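Local coordinates for protein CbsA (PDB 5XYH) that probably hydrolyses cellulose as an exoglucanase, releasing cellobiose, and serves the rice blight bacterium as a cell-wall-degrading enzyme, at residues A227-L240 against W287-N300. Numbering follows the deposited sequence.
Sequences ADGFITNTANYTPL and WPSKIGFLIDTGRN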
ATOM      1  N   ALA A 227     -11.774 -13.410  -1.888  1.00 12.88           N
ATOM      2  CA  ALA A 227     -11.255 -12.136  -1.406  1.00 13.46           C
ATOM      3  C   ALA A 227     -12.017 -11.763  -0.146  1.00 13.45           C
ATOM      4  O   ALA A 227     -13.246 -11.638  -0.170  1.00 14.22           O
ATOM      5  CB  ALA A 227     -11.387 -11.031  -2.459  1.00 12.36           C
ATOM      6  N   ASP A 228     -11.292 -11.593   0.950  1.00 13.41           N
ATOM      7  CA  ASP A 228     -11.924 -11.210   2.198  1.00 13.38           C
ATOM      8  C   ASP A 228     -12.239  -9.727   2.238  1.00 14.18           C
ATOM      9  O   ASP A 228     -13.082  -9.300   3.039  1.00 13.78           O
ATOM     10  CB  ASP A 228     -11.021 -11.618   3.352  1.00 14.25           C
ATOM     11  CG  ASP A 228     -10.853 -13.118   3.416  1.00 15.13           C
ATOM     12  OD1 ASP A 228     -11.796 -13.787   3.879  1.00 15.80           O
ATOM     13  OD2 ASP A 228      -9.810 -13.642   2.967  1.00 14.21           O
ATOM     14  N   GLY A 229     -11.594  -8.942   1.379  1.00 12.78           N
ATOM     15  CA  GLY A 229     -11.874  -7.518   1.323  1.00 12.39           C
ATOM     16  C   GLY A 229     -10.908  -6.819   0.388  1.00 11.50           C
ATOM     17  O   GLY A 229     -10.323  -7.439  -0.509  1.00 11.55           O
ATOM     18  N   PHE A 230     -10.742  -5.526   0.624  1.00 11.00           N
ATOM     19  CA  PHE A 230      -9.942  -4.646  -0.211  1.00 11.30           C
ATOM     20  C   PHE A 230      -9.004  -3.841   0.673  1.00 11.59           C
ATOM     21  O   PHE A 230      -9.247  -3.691   1.871  1.00 11.64           O
ATOM     22  CB  PHE A 230     -10.838  -3.706  -1.016  1.00 11.57           C
ATOM     23  CG  PHE A 230     -11.803  -4.423  -1.915  1.00 11.40           C
ATOM     24  CD1 PHE A 230     -13.051  -4.808  -1.454  1.00 13.08           C
ATOM     25  CD2 PHE A 230     -11.462  -4.700  -3.223  1.00 11.53           C
ATOM     26  CE1 PHE A 230     -13.945  -5.467  -2.280  1.00 12.62           C
ATOM     27  CE2 PHE A 230     -12.337  -5.358  -4.058  1.00 12.79           C
ATOM     28  CZ  PHE A 230     -13.592  -5.738  -3.584  1.00 12.81           C
ATOM     29  N   ILE A 231      -7.929  -3.305   0.082  1.00 11.00           N
ATOM     30  CA  ILE A 231      -7.041  -2.393   0.800  1.00 11.05           C
ATOM     31  C   ILE A 231      -6.748  -1.180  -0.071  1.00 10.94           C
ATOM     32  O   ILE A 231      -6.466  -1.317  -1.264  1.00 11.00           O
ATOM     33  CB  ILE A 231      -5.717  -3.067   1.247  1.00 10.77           C
ATOM     34  CG1 ILE A 231      -4.807  -2.037   1.920  1.00 10.01           C
ATOM     35  CG2 ILE A 231      -4.989  -3.755   0.086  1.00 11.16           C
ATOM     36  CD1 ILE A 231      -3.559  -2.613   2.574  1.00 10.49           C
ATOM     37  N   THR A 232      -6.795   0.005   0.532  1.00 11.08           N
ATOM     38  CA  THR A 232      -6.437   1.255  -0.125  1.00 11.48           C
ATOM     39  C   THR A 232      -5.174   1.845   0.506  1.00 11.66           C
ATOM     40  O   THR A 232      -4.781   1.486   1.623  1.00 11.39           O
ATOM     41  CB  THR A 232      -7.577   2.278  -0.037  1.00 12.02           C
ATOM     42  OG1 THR A 232      -7.603   2.864   1.275  1.00 11.51           O
ATOM     43  CG2 THR A 232      -8.932   1.619  -0.339  1.00 11.76           C
ATOM     44  N   ASN A 233      -4.529   2.748  -0.238  1.00 11.79           N
ATOM     45  CA  ASN A 233      -3.401   3.568   0.213  1.00 11.11           C
ATOM     46  C   ASN A 233      -2.099   2.795   0.362  1.00 11.83           C
ATOM     47  O   ASN A 233      -1.136   3.350   0.924  1.00  9.82           O
ATOM     48  CB  ASN A 233      -3.688   4.292   1.536  1.00 11.67           C
ATOM     49  CG  ASN A 233      -3.081   5.694   1.572  1.00 12.03           C
ATOM     50  OD1 ASN A 233      -3.063   6.392   0.557  1.00 11.99           O
ATOM     51  ND2 ASN A 233      -2.611   6.120   2.749  1.00 11.16           N
ATOM     52  N   THR A 234      -2.023   1.559  -0.144  1.00 11.48           N
ATOM     53  CA  THR A 234      -0.813   0.755  -0.003  1.00 11.27           C
ATOM     54  C   THR A 234       0.392   1.524  -0.517  1.00 11.45           C
ATOM     55  O   THR A 234       0.432   1.924  -1.685  1.00 10.52           O
ATOM     56  CB  THR A 234      -0.946  -0.563  -0.765  1.00 11.52           C
ATOM     57  OG1 THR A 234      -2.073  -1.306  -0.268  1.00 10.75           O
ATOM     58  CG2 THR A 234       0.313  -1.397  -0.557  1.00 11.81           C
ATOM     59  N   ALA A 235       1.356   1.752   0.370  1.00 10.94           N
ATOM     60  CA  ALA A 235       2.597   2.446   0.052  1.00 11.04           C
ATOM     61  C   ALA A 235       2.373   3.888  -0.393  1.00 11.74           C
ATOM     62  O   ALA A 235       3.301   4.518  -0.921  1.00 11.40           O
ATOM     63  CB  ALA A 235       3.394   1.686  -1.023  1.00 11.56           C
ATOM     64  N   ASN A 236       1.170   4.444  -0.212  1.00 11.34           N
ATOM     65  CA  ASN A 236       0.975   5.846  -0.561  1.00 12.43           C
ATOM     66  C   ASN A 236       0.775   6.687   0.700  1.00 11.81           C
ATOM     67  O   ASN A 236       0.965   6.219   1.833  1.00 11.65           O
ATOM     68  CB  ASN A 236      -0.191   6.033  -1.550  1.00 12.14           C
ATOM     69  CG  ASN A 236       0.048   7.206  -2.511  1.00 13.74           C
ATOM     70  OD1 ASN A 236      -0.069   8.379  -2.126  1.00 13.72           O
ATOM     71  ND2 ASN A 236       0.402   6.890  -3.761  1.00 13.79           N
ATOM     72  N   TYR A 237       0.342   7.936   0.496  1.00 11.59           N
ATOM     73  CA  TYR A 237       0.394   8.966   1.524  1.00 12.22           C
ATOM     74  C   TYR A 237      -0.926   9.700   1.763  1.00 11.89           C
ATOM     75  O   TYR A 237      -0.949  10.663   2.539  1.00 11.72           O
ATOM     76  CB  TYR A 237       1.459  10.007   1.145  1.00 11.84           C
ATOM     77  CG  TYR A 237       2.867   9.462   0.930  1.00 11.73           C
ATOM     78  CD1 TYR A 237       3.279   8.981  -0.312  1.00 12.66           C
ATOM     79  CD2 TYR A 237       3.784   9.450   1.974  1.00 11.71           C
ATOM     80  CE1 TYR A 237       4.594   8.514  -0.509  1.00 12.63           C
ATOM     81  CE2 TYR A 237       5.084   8.980   1.801  1.00 12.73           C
ATOM     82  CZ  TYR A 237       5.488   8.511   0.559  1.00 13.09           C
ATOM     83  OH  TYR A 237       6.786   8.049   0.413  1.00 12.44           O
ATOM     84  N   THR A 238      -2.002   9.311   1.106  1.00 12.48           N
ATOM     85  CA  THR A 238      -3.224  10.105   1.173  1.00 12.76           C
ATOM     86  C   THR A 238      -3.804  10.019   2.578  1.00 12.37           C
ATOM     87  O   THR A 238      -3.887   8.921   3.143  1.00 13.75           O
ATOM     88  CB  THR A 238      -4.227   9.621   0.128  1.00 13.31           C
ATOM     89  OG1 THR A 238      -3.654   9.786  -1.178  1.00 12.59           O
ATOM     90  CG2 THR A 238      -5.512  10.427   0.211  1.00 12.99           C
ATOM     91  N   PRO A 239      -4.182  11.138   3.185  1.00 13.03           N
ATOM     92  CA  PRO A 239      -4.548  11.107   4.603  1.00 12.70           C
ATOM     93  C   PRO A 239      -5.803  10.284   4.874  1.00 13.46           C
ATOM     94  O   PRO A 239      -6.651  10.071   4.006  1.00 12.72           O
ATOM     95  CB  PRO A 239      -4.758  12.583   4.957  1.00 13.96           C
ATOM     96  CG  PRO A 239      -4.892  13.307   3.667  1.00 13.79           C
ATOM     97  CD  PRO A 239      -4.126  12.512   2.648  1.00 12.74           C
ATOM     98  N   LEU A 240      -5.876   9.783   6.105  1.00 13.64           N
ATOM     99  CA  LEU A 240      -7.077   9.105   6.588  1.00 14.19           C
ATOM    100  C   LEU A 240      -8.281  10.033   6.525  1.00 15.96           C
ATOM    101  O   LEU A 240      -9.351   9.655   6.028  1.00 16.02           O
ATOM    102  CB  LEU A 240      -6.835   8.620   8.018  1.00 14.66           C
ATOM    103  CG  LEU A 240      -7.830   7.644   8.640  1.00 15.55           C
ATOM    104  CD1 LEU A 240      -7.987   6.428   7.753  1.00 15.28           C
ATOM    105  CD2 LEU A 240      -7.368   7.249  10.048  1.00 16.50           C
ATOM    106  N   TRP A 287     -21.662  -7.796  -3.947  1.00 14.52           N
ATOM    107  CA  TRP A 287     -20.722  -8.355  -2.981  1.00 13.94           C
ATOM    108  C   TRP A 287     -21.392  -8.478  -1.614  1.00 14.27           C
ATOM    109  O   TRP A 287     -22.297  -7.707  -1.295  1.00 14.19           O
ATOM    110  CB  TRP A 287     -19.477  -7.465  -2.856  1.00 15.01           C
ATOM    111  CG  TRP A 287     -18.522  -7.535  -4.032  1.00 13.71           C
ATOM    112  CD1 TRP A 287     -18.728  -7.041  -5.290  1.00 14.96           C
ATOM    113  CD2 TRP A 287     -17.229  -8.140  -4.049  1.00 14.20           C
ATOM    114  NE1 TRP A 287     -17.647  -7.312  -6.093  1.00 13.49           N
ATOM    115  CE2 TRP A 287     -16.702  -7.968  -5.350  1.00 14.64           C
ATOM    116  CE3 TRP A 287     -16.456  -8.801  -3.088  1.00 14.10           C
ATOM    117  CZ2 TRP A 287     -15.437  -8.435  -5.715  1.00 14.14           C
ATOM    118  CZ3 TRP A 287     -15.195  -9.265  -3.455  1.00 14.76           C
ATOM    119  CH2 TRP A 287     -14.704  -9.082  -4.759  1.00 14.14           C
ATOM    120  N   PRO A 288     -20.951  -9.426  -0.779  1.00 14.90           N
ATOM    121  CA  PRO A 288     -21.550  -9.560   0.554  1.00 15.81           C
ATOM    122  C   PRO A 288     -21.278  -8.338   1.411  1.00 16.51           C
ATOM    123  O   PRO A 288     -20.223  -7.697   1.316  1.00 15.84           O
ATOM    124  CB  PRO A 288     -20.867 -10.805   1.136  1.00 15.67           C
ATOM    125  CG  PRO A 288     -19.615 -10.942   0.369  1.00 15.51           C
ATOM    126  CD  PRO A 288     -19.931 -10.458  -1.019  1.00 14.51           C
ATOM    127  N   SER A 289     -22.256  -8.017   2.256  1.00 16.15           N
ATOM    128  CA  SER A 289     -22.171  -6.815   3.071  1.00 17.07           C
ATOM    129  C   SER A 289     -21.010  -6.867   4.053  1.00 16.59           C
ATOM    130  O   SER A 289     -20.568  -5.815   4.530  1.00 15.86           O
ATOM    131  CB  SER A 289     -23.486  -6.617   3.817  1.00 17.41           C
ATOM    132  OG  SER A 289     -23.807  -7.794   4.524  1.00 19.28           O
ATOM    133  N   LYS A 290     -20.511  -8.060   4.358  1.00 15.33           N
ATOM    134  CA  LYS A 290     -19.452  -8.213   5.341  1.00 17.02           C
ATOM    135  C   LYS A 290     -18.058  -7.924   4.786  1.00 16.78           C
ATOM    136  O   LYS A 290     -17.085  -8.021   5.547  1.00 16.24           O
ATOM    137  CB  LYS A 290     -19.480  -9.627   5.923  1.00 17.99           C
ATOM    138  CG  LYS A 290     -18.869 -10.688   5.026  1.00 18.74           C
ATOM    139  CD  LYS A 290     -18.936 -12.072   5.674  1.00 22.15           C
ATOM    140  CE  LYS A 290     -18.305 -13.138   4.771  1.00 22.83           C
ATOM    141  NZ  LYS A 290     -18.911 -13.209   3.405  1.00 21.23           N
ATOM    142  N   ILE A 291     -17.921  -7.575   3.501  1.00 15.24           N
ATOM    143  CA  ILE A 291     -16.588  -7.274   2.989  1.00 14.59           C
ATOM    144  C   ILE A 291     -15.969  -6.170   3.837  1.00 14.86           C
ATOM    145  O   ILE A 291     -16.660  -5.273   4.336  1.00 15.11           O
ATOM    146  CB  ILE A 291     -16.601  -6.869   1.508  1.00 14.94           C
ATOM    147  CG1 ILE A 291     -17.583  -5.719   1.280  1.00 14.57           C
ATOM    148  CG2 ILE A 291     -16.921  -8.070   0.651  1.00 16.08           C
ATOM    149  CD1 ILE A 291     -17.416  -5.035  -0.052  1.00 15.97           C
ATOM    150  N   GLY A 292     -14.655  -6.261   4.030  1.00 15.50           N
ATOM    151  CA  GLY A 292     -13.953  -5.288   4.841  1.00 14.14           C
ATOM    152  C   GLY A 292     -12.883  -4.543   4.066  1.00 14.01           C
ATOM    153  O   GLY A 292     -12.428  -4.999   3.011  1.00 13.18           O
ATOM    154  N   PHE A 293     -12.482  -3.380   4.564  1.00 13.09           N
ATOM    155  CA  PHE A 293     -11.423  -2.606   3.930  1.00 12.88           C
ATOM    156  C   PHE A 293     -10.257  -2.412   4.888  1.00 12.92           C
ATOM    157  O   PHE A 293     -10.454  -2.100   6.069  1.00 13.40           O
ATOM    158  CB  PHE A 293     -11.944  -1.246   3.450  1.00 12.55           C
ATOM    159  CG  PHE A 293     -12.715  -1.320   2.159  1.00 13.07           C
ATOM    160  CD1 PHE A 293     -13.977  -1.887   2.128  1.00 13.72           C
ATOM    161  CD2 PHE A 293     -12.180  -0.818   0.982  1.00 12.61           C
ATOM    162  CE1 PHE A 293     -14.704  -1.967   0.933  1.00 13.73           C
ATOM    163  CE2 PHE A 293     -12.897  -0.892  -0.210  1.00 12.75           C
ATOM    164  CZ  PHE A 293     -14.166  -1.467  -0.229  1.00 13.27           C
ATOM    165  N   LEU A 294      -9.041  -2.607   4.375  1.00 11.63           N
ATOM    166  CA  LEU A 294      -7.836  -2.156   5.048  1.00 11.77           C
ATOM    167  C   LEU A 294      -7.429  -0.800   4.475  1.00 11.86           C
ATOM    168  O   LEU A 294      -7.695  -0.496   3.305  1.00 10.92           O
ATOM    169  CB  LEU A 294      -6.689  -3.162   4.883  1.00 11.06           C
ATOM    170  CG  LEU A 294      -7.012  -4.627   5.184  1.00 12.29           C
ATOM    171  CD1 LEU A 294      -5.791  -5.516   5.036  1.00 11.83           C
ATOM    172  CD2 LEU A 294      -7.617  -4.757   6.594  1.00 12.48           C
ATOM    173  N   ILE A 295      -6.805   0.025   5.317  1.00 11.70           N
ATOM    174  CA  ILE A 295      -6.148   1.250   4.876  1.00 11.17           C
ATOM    175  C   ILE A 295      -4.712   1.222   5.384  1.00 11.52           C
ATOM    176  O   ILE A 295      -4.470   0.966   6.568  1.00 11.93           O
ATOM    177  CB  ILE A 295      -6.880   2.515   5.357  1.00 11.96           C
ATOM    178  CG1 ILE A 295      -8.312   2.527   4.784  1.00 12.44           C
ATOM    179  CG2 ILE A 295      -6.096   3.766   4.933  1.00 11.91           C
ATOM    180  CD1 ILE A 295      -9.234   3.613   5.356  1.00 13.67           C
ATOM    181  N   ASP A 296      -3.763   1.442   4.478  1.00 11.11           N
ATOM    182  CA  ASP A 296      -2.351   1.549   4.844  1.00 11.44           C
ATOM    183  C   ASP A 296      -2.111   2.931   5.438  1.00 11.86           C
ATOM    184  O   ASP A 296      -2.182   3.937   4.725  1.00 11.60           O
ATOM    185  CB  ASP A 296      -1.473   1.327   3.616  1.00 10.94           C
ATOM    186  CG  ASP A 296       0.022   1.273   3.945  1.00 12.08           C
ATOM    187  OD1 ASP A 296       0.433   1.651   5.078  1.00 11.91           O
ATOM    188  OD2 ASP A 296       0.782   0.834   3.052  1.00 12.20           O
ATOM    189  N   THR A 297      -1.830   2.987   6.742  1.00 11.39           N
ATOM    190  CA  THR A 297      -1.636   4.252   7.438  1.00 11.89           C
ATOM    191  C   THR A 297      -0.192   4.448   7.883  1.00 11.93           C
ATOM    192  O   THR A 297       0.072   5.238   8.794  1.00 11.13           O
ATOM    193  CB  THR A 297      -2.572   4.344   8.646  1.00 11.40           C
ATOM    194  OG1 THR A 297      -2.290   3.262   9.551  1.00 12.14           O
ATOM    195  CG2 THR A 297      -4.038   4.269   8.193  1.00 11.68           C
ATOM    196  N   GLY A 298       0.750   3.743   7.258  1.00 10.89           N
ATOM    197  CA  GLY A 298       2.128   3.825   7.700  1.00 11.98           C
ATOM    198  C   GLY A 298       2.784   5.172   7.463  1.00 11.75           C
ATOM    199  O   GLY A 298       3.700   5.552   8.200  1.00 11.81           O
ATOM    200  N   ARG A 299       2.334   5.912   6.448  1.00 11.43           N
ATOM    201  CA  ARG A 299       3.046   7.128   6.060  1.00 11.85           C
ATOM    202  C   ARG A 299       2.103   8.262   5.671  1.00 11.67           C
ATOM    203  O   ARG A 299       2.493   9.161   4.917  1.00 12.39           O
ATOM    204  CB  ARG A 299       4.015   6.856   4.907  1.00 11.53           C
ATOM    205  CG  ARG A 299       5.176   5.928   5.279  1.00 12.61           C
ATOM    206  CD  ARG A 299       6.226   5.778   4.145  1.00 11.54           C
ATOM    207  NE  ARG A 299       5.641   5.388   2.865  1.00 11.31           N
ATOM    208  CZ  ARG A 299       6.349   5.151   1.757  1.00 12.62           C
ATOM    209  NH1 ARG A 299       7.680   5.263   1.759  1.00 12.46           N
ATOM    210  NH2 ARG A 299       5.733   4.822   0.631  1.00 12.24           N
ATOM    211  N   ASN A 300       0.879   8.269   6.198  1.00 11.52           N
ATOM    212  CA  ASN A 300      -0.138   9.207   5.736  1.00 11.59           C
ATOM    213  C   ASN A 300      -0.634  10.135   6.847  1.00 12.20           C
ATOM    214  O   ASN A 300      -1.732  10.690   6.741  1.00 11.81           O
ATOM    215  CB  ASN A 300      -1.301   8.443   5.094  1.00 11.69           C
ATOM    216  CG  ASN A 300      -2.240   7.802   6.117  1.00 11.70           C
ATOM    217  OD1 ASN A 300      -1.835   7.474   7.221  1.00 11.99           O
ATOM    218  ND2 ASN A 300      -3.515   7.610   5.732  1.00 11.44           N
TER
HETATM  219  O   HOH W   1       0.148   5.483   4.476  1.00 11.76           O
HETATM  220  O   HOH W   2      -4.013  10.964   8.241  1.00 13.46           O
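F230 and F293, bridged neighbours on the parallel strands 229-232 and 292-296, send their rings to the same face of the sheet. CB of F230 sits over the F293 ring, 4.0 Å from its centroid; the ring planes are only 28° apart but strongly offset. With CG anti to its carbonyl carbon (chi1 -59°), F230 directs the far edge of its ring onto one face of the W287 six-membered ring, CZ lying 3.7 Å from W287 CH2. T232 OG1 lies alongside I295 CG1 and is hydrogen-bonded to E271 OE1 of helix 271-284, which packs on this face; on the opposite one I231 CG1 packs against L294 CB. The backbone ladder runs from F230 N on G292 O (3.0 Å) to D296 N on T232 O.

At and beyond the C-terminal strand ends, side chains bind the loops together. D296 is gripped at both carboxylate oxygens: OD2 takes A235 N (2.9 Å) from above the carboxylate plane, and OD1 accepts G298 N in an Asx turn. N233 ND2 donates to D296 O (3.0 Å) and N300 ND2, in its amide plane, to T238 O (2.9 Å). Y237 OH lies over the centre of the R299 guanidinium, whose NH2 donates in plane to A235 O (2.9 Å); D367 hydrogen-bonds Y237 OH and forms a salt bridge with R299. One water links N236 O, D296 O and R299 N. Strands 188-193 and 354-358 flank the pair within the distorted parallel beta/alpha barrel of glycosyl hydrolase family 6, its C-terminal loops at the end where these enzymes, probably including this one, bind cellulose.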